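Local coordinates for protein metallo-beta-lactamase (Serratia marcescens, PDB 5B15) that probably hydrolyses the amide bond of beta-lactam antibiotics, carbapenems among them, with a pair of active-site zinc ions, at residues A[69-74]-A[172-177]. Sequence-based numbering, arbitrary orientation.
Sequences LSTHSH and FADSLT. With ZN (zinc ion), chain B; NA (sodium ion), chain E; DQM ((2~{S},3~{R},4~{S})-2-[(2~{S},3~{R})-1,3-bis(oxidanyl)-1-oxidanylidene-butan-2-yl]-3-methyl-4-[(3~{S},5~{S})-5-[(sulfamoylamino)methyl]pyrrolidin-3-yl]sulfanyl-3,4-dihydro-2~{H}-pyrrole-5-carboxylic acid), chain N.
His72 meets Asp174 through a short hydrogen bond, ND1 to OD1 at 2.6 Å, with an N-H...O angle of 160°. Asp174 OD1 offers its syn lone pair and sits close to the imidazole plane, while the carboxylate as a whole is turned 41° against the ring. With ND1 as the donor, His72 NE2 at the far side of the ring binds zinc at 2.0 Å; the bonds to Asp174 and zinc together fix the ring's rotation, and the aspartate probably makes it a stronger electron donor to the metal. His74 ND1, a water and His150 complete this site, the first zinc site of the metallo-beta-lactamase fold, where the loop after strand 65-69 faces the end of strand 166-173. The bound hydrolysed carbapenem, doripenem, reaches the same water with its hydroxyl OAI, while its pyrroline carboxylate is held by Thr177 OG1 to OAH at 2.7 Å and, in one of two serine conformers, by Ser175 OG to OAE at 2.8 Å. Behind the histidine, Thr71 backs the aspartate, CB 3.3 Å from Asp174 OD1. Thr71 CG2, anti to the carbonyl carbon, rests 3.5 Å from Phe172 CD1, while Thr71 OG1 hydrogen-bonds to Asp41. Sodium, bound by a water and the carbonyl oxygens of Ser70, Thr71 and Gly153, bridges the loop backbone to Gly153.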
ATOM      1  N   LEU A  69       1.700  -4.434   7.345  1.00  4.85           N
ATOM      2  CA  LEU A  69       2.424  -3.242   6.915  1.00  4.80           C
ATOM      3  C   LEU A  69       1.432  -2.266   6.347  1.00  4.90           C
ATOM      4  O   LEU A  69       0.609  -2.652   5.518  1.00  6.16           O
ATOM      5  CB  LEU A  69       3.473  -3.600   5.830  1.00  5.51           C
ATOM      6  CG  LEU A  69       4.387  -4.781   6.189  1.00  5.91           C
ATOM      7  CD1 LEU A  69       5.416  -4.992   5.094  1.00  6.56           C
ATOM      8  CD2 LEU A  69       5.043  -4.646   7.562  1.00  6.15           C
ATOM      9  N   SER A  70       1.474  -1.022   6.785  1.00  4.45           N
ATOM     10  CA  SER A  70       0.606   0.040   6.303  1.00  4.40           C
ATOM     11  C   SER A  70       1.301   0.935   5.297  1.00  4.66           C
ATOM     12  O   SER A  70       2.389   1.452   5.607  1.00  5.04           O
ATOM     13  CB  SER A  70       0.115   0.894   7.500  1.00  4.85           C
ATOM     14  OG  SER A  70      -0.648   2.001   7.070  1.00  5.43           O
ATOM     15  N   THR A  71       0.674   1.174   4.149  1.00  4.79           N
ATOM     16  CA  THR A  71       1.120   2.229   3.247  1.00  4.59           C
ATOM     17  C   THR A  71       0.814   3.582   3.866  1.00  4.58           C
ATOM     18  O   THR A  71       1.729   4.364   4.202  1.00  5.26           O
ATOM     19  CB  THR A  71       0.463   2.097   1.846  1.00  5.03           C
ATOM     20  OG1 THR A  71      -0.952   2.033   1.988  1.00  5.14           O
ATOM     21  CG2 THR A  71       1.015   0.909   1.081  1.00  5.44           C
ATOM     22  N   HIS A  72      -0.460   3.878   4.008  1.00  4.19           N
ATOM     23  CA  HIS A  72      -0.828   5.115   4.707  1.00  4.50           C
ATOM     24  C   HIS A  72      -2.196   5.026   5.359  1.00  4.32           C
ATOM     25  O   HIS A  72      -3.013   4.142   5.088  1.00  4.87           O
ATOM     26  CB  HIS A  72      -0.704   6.320   3.756  1.00  4.97           C
ATOM     27  CG  HIS A  72      -1.820   6.458   2.778  1.00  5.18           C
ATOM     28  ND1 HIS A  72      -1.764   5.922   1.515  1.00  5.45           N
ATOM     29  CD2 HIS A  72      -3.059   7.006   2.899  1.00  5.22           C
ATOM     30  CE1 HIS A  72      -2.881   6.215   0.870  1.00  5.60           C
ATOM     31  NE2 HIS A  72      -3.680   6.884   1.678  1.00  5.67           N
ATOM     32  N   SER A  73      -2.439   6.009   6.220  1.00  4.99           N
ATOM     33  CA  SER A  73      -3.471   5.944   7.268  1.00  5.00           C
ATOM     34  C   SER A  73      -4.744   6.665   6.847  1.00  5.45           C
ATOM     35  O   SER A  73      -5.152   7.632   7.491  1.00  6.17           O
ATOM     36  CB  SER A  73      -2.890   6.465   8.549  1.00  5.51           C
ATOM     37  OG  SER A  73      -2.249   7.709   8.361  1.00  6.46           O
ATOM     38  N   HIS A  74      -5.373   6.224   5.743  1.00  5.03           N
ATOM     39  CA  HIS A  74      -6.725   6.645   5.378  1.00  4.82           C
ATOM     40  C   HIS A  74      -7.648   5.436   5.387  1.00  5.51           C
ATOM     41  O   HIS A  74      -7.191   4.285   5.241  1.00  6.13           O
ATOM     42  CB  HIS A  74      -6.740   7.284   3.976  1.00  5.28           C
ATOM     43  CG  HIS A  74      -6.062   8.610   3.918  1.00  5.25           C
ATOM     44  ND1 HIS A  74      -5.532   9.103   2.754  1.00  5.56           N
ATOM     45  CD2 HIS A  74      -5.826   9.546   4.865  1.00  5.60           C
ATOM     46  CE1 HIS A  74      -5.030  10.307   2.975  1.00  5.61           C
ATOM     47  NE2 HIS A  74      -5.192  10.595   4.251  1.00  5.55           N
ATOM     48  N   PHE A 172       5.109  -2.558  -3.474  1.00  4.77           N
ATOM     49  CA  PHE A 172       3.770  -2.166  -3.092  1.00  4.61           C
ATOM     50  C   PHE A 172       3.812  -0.654  -2.935  1.00  4.25           C
ATOM     51  O   PHE A 172       4.368  -0.126  -1.966  1.00  5.06           O
ATOM     52  CB  PHE A 172       3.303  -2.900  -1.822  1.00  4.69           C
ATOM     53  CG  PHE A 172       1.817  -2.834  -1.571  1.00  5.04           C
ATOM     54  CD1 PHE A 172       1.182  -1.608  -1.315  1.00  5.04           C
ATOM     55  CD2 PHE A 172       1.035  -3.961  -1.689  1.00  6.01           C
ATOM     56  CE1 PHE A 172      -0.201  -1.538  -1.082  1.00  5.25           C
ATOM     57  CE2 PHE A 172      -0.325  -3.902  -1.409  1.00  5.43           C
ATOM     58  CZ  PHE A 172      -0.944  -2.698  -1.153  1.00  4.52           C
ATOM     59  N   ALA A 173       3.306   0.042  -3.951  1.00  4.89           N
ATOM     60  CA  ALA A 173       3.499   1.467  -4.118  1.00  4.99           C
ATOM     61  C   ALA A 173       2.409   2.233  -3.353  1.00  4.95           C
ATOM     62  O   ALA A 173       1.206   2.104  -3.657  1.00  5.83           O
ATOM     63  CB  ALA A 173       3.443   1.835  -5.599  1.00  5.22           C
ATOM     64  N   ASP A 174       2.819   3.021  -2.359  1.00  4.64           N
ATOM     65  CA  ASP A 174       1.911   3.947  -1.704  1.00  4.85           C
ATOM     66  C   ASP A 174       1.398   4.978  -2.683  1.00  4.94           C
ATOM     67  O   ASP A 174       1.971   5.193  -3.753  1.00  5.12           O
ATOM     68  CB  ASP A 174       2.624   4.658  -0.548  1.00  4.93           C
ATOM     69  CG  ASP A 174       1.683   5.339   0.427  1.00  5.68           C
ATOM     70  OD1 ASP A 174       0.485   5.053   0.422  1.00  6.92           O
ATOM     71  OD2 ASP A 174       2.217   6.225   1.159  1.00  6.20           O
ATOM     72  N   SER A 175       0.250   5.559  -2.323  1.00  4.98           N
ATOM     73  CA  SER A 175      -0.280   6.668  -3.100  0.50  4.73           C
ATOM     74  C   SER A 175       0.639   7.894  -3.056  1.00  5.46           C
ATOM     75  O   SER A 175       1.113   8.269  -1.997  1.00  6.63           O
ATOM     76  CB  SER A 175      -1.661   6.996  -2.574  0.50  4.81           C
ATOM     77  OG  SER A 175      -2.463   5.826  -2.640  0.50  4.73           O
ATOM     78  N   LEU A 176       0.801   8.541  -4.217  1.00  5.42           N
ATOM     79  CA  LEU A 176       1.623   9.730  -4.401  1.00  5.90           C
ATOM     80  C   LEU A 176       0.790  10.935  -4.832  1.00  5.71           C
ATOM     81  O   LEU A 176       1.288  11.811  -5.503  1.00  6.52           O
ATOM     82  CB  LEU A 176       2.693   9.436  -5.463  1.00  6.55           C
ATOM     83  CG  LEU A 176       3.603   8.256  -5.173  1.00  6.98           C
ATOM     84  CD1 LEU A 176       4.629   8.034  -6.258  1.00  8.02           C
ATOM     85  CD2 LEU A 176       4.249   8.314  -3.807  1.00  8.28           C
ATOM     86  N   THR A 177      -0.504  10.899  -4.531  1.00  5.29           N
ATOM     87  CA  THR A 177      -1.454  11.847  -5.091  1.00  5.83           C
ATOM     88  C   THR A 177      -1.701  13.093  -4.251  1.00  5.81           C
ATOM     89  O   THR A 177      -2.007  13.018  -3.068  1.00  7.27           O
ATOM     90  CB  THR A 177      -2.812  11.162  -5.317  1.00  6.19           C
ATOM     91  OG1 THR A 177      -3.313  10.662  -4.076  1.00  8.94           O
ATOM     92  CG2 THR A 177      -2.677  10.037  -6.320  1.00  7.07           C
TER
HETATM   93 ZN    ZN B 301      -5.169   8.103   0.996  1.00  5.67          ZN
HETATM   94 NA    NA E 304       3.077   3.880   6.810  1.00 12.02          NA
HETATM   95  OAX DQM N 313     -11.761   9.549  -1.087  1.00 18.17           O
HETATM   96  CAJ DQM N 313     -11.084   8.906  -1.867  1.00 15.28           C
HETATM   97  OAD DQM N 313     -11.633   8.422  -2.942  1.00 15.51           O
HETATM   98  CAX DQM N 313      -9.676   8.462  -1.511  1.00 13.98           C
HETATM   99  CAT DQM N 313      -9.112   9.400  -0.422  1.00 13.72           C
HETATM  100  CAA DQM N 313      -9.550   8.911   0.967  1.00 15.59           C
HETATM  101  OAI DQM N 313      -7.677   9.528  -0.451  1.00 12.72           O
HETATM  102  CAY DQM N 313      -8.885   8.268  -2.815  1.00 13.47           C
HETATM  103  CAU DQM N 313      -8.625   9.435  -3.799  1.00 14.26           C
HETATM  104  CAB DQM N 313      -8.987  10.822  -3.281  1.00 14.26           C
HETATM  105  NAN DQM N 313      -7.557   7.708  -2.498  1.00 11.31           N
HETATM  106  CAS DQM N 313      -6.674   8.241  -3.222  1.00 11.68           C
HETATM  107  CAR DQM N 313      -5.295   7.774  -3.163  1.00 10.23           C
HETATM  108  OAE DQM N 313      -4.960   6.930  -2.228  1.00  8.24           O
HETATM  109  OAH DQM N 313      -4.472   8.188  -4.009  1.00  9.67           O
HETATM  110  CAZ DQM N 313      -7.121   9.336  -4.157  1.00 12.94           C
HETATM  111  SAQ DQM N 313      -6.753   9.053  -5.899  1.00 15.88           S
HETATM  112  CAW DQM N 313      -7.183   7.360  -6.202  1.00 19.45           C
HETATM  113  CAM DQM N 313      -6.547   6.953  -7.524  1.00 20.45           C
HETATM  114  NAO DQM N 313      -7.643   6.508  -8.380  1.00 25.05           N
HETATM  115  CAV DQM N 313      -8.740   6.047  -7.499  1.00 22.91           C
HETATM  116  CAK DQM N 313      -8.674   7.021  -6.310  1.00 20.08           C
HETATM  117  CAL DQM N 313     -10.046   6.021  -8.297  1.00 28.47           C
HETATM  118  NAP DQM N 313      -9.927   6.581  -9.676  1.00 35.46           N
HETATM  119  SBA DQM N 313      -9.455   5.609 -10.918  1.00 31.31           S
HETATM  120  OAF DQM N 313      -9.759   6.203 -12.214  1.00 28.97           O
HETATM  121  OAG DQM N 313      -8.040   5.312 -10.780  1.00 36.80           O
HETATM  122  NAC DQM N 313     -10.379   4.281 -10.921  1.00 32.10           N
HETATM  123  O   HOH W   1       0.443   4.468   7.637  1.00  6.35           O
HETATM  124  O   HOH W   2      -6.568   7.230   0.212  1.00  7.24           O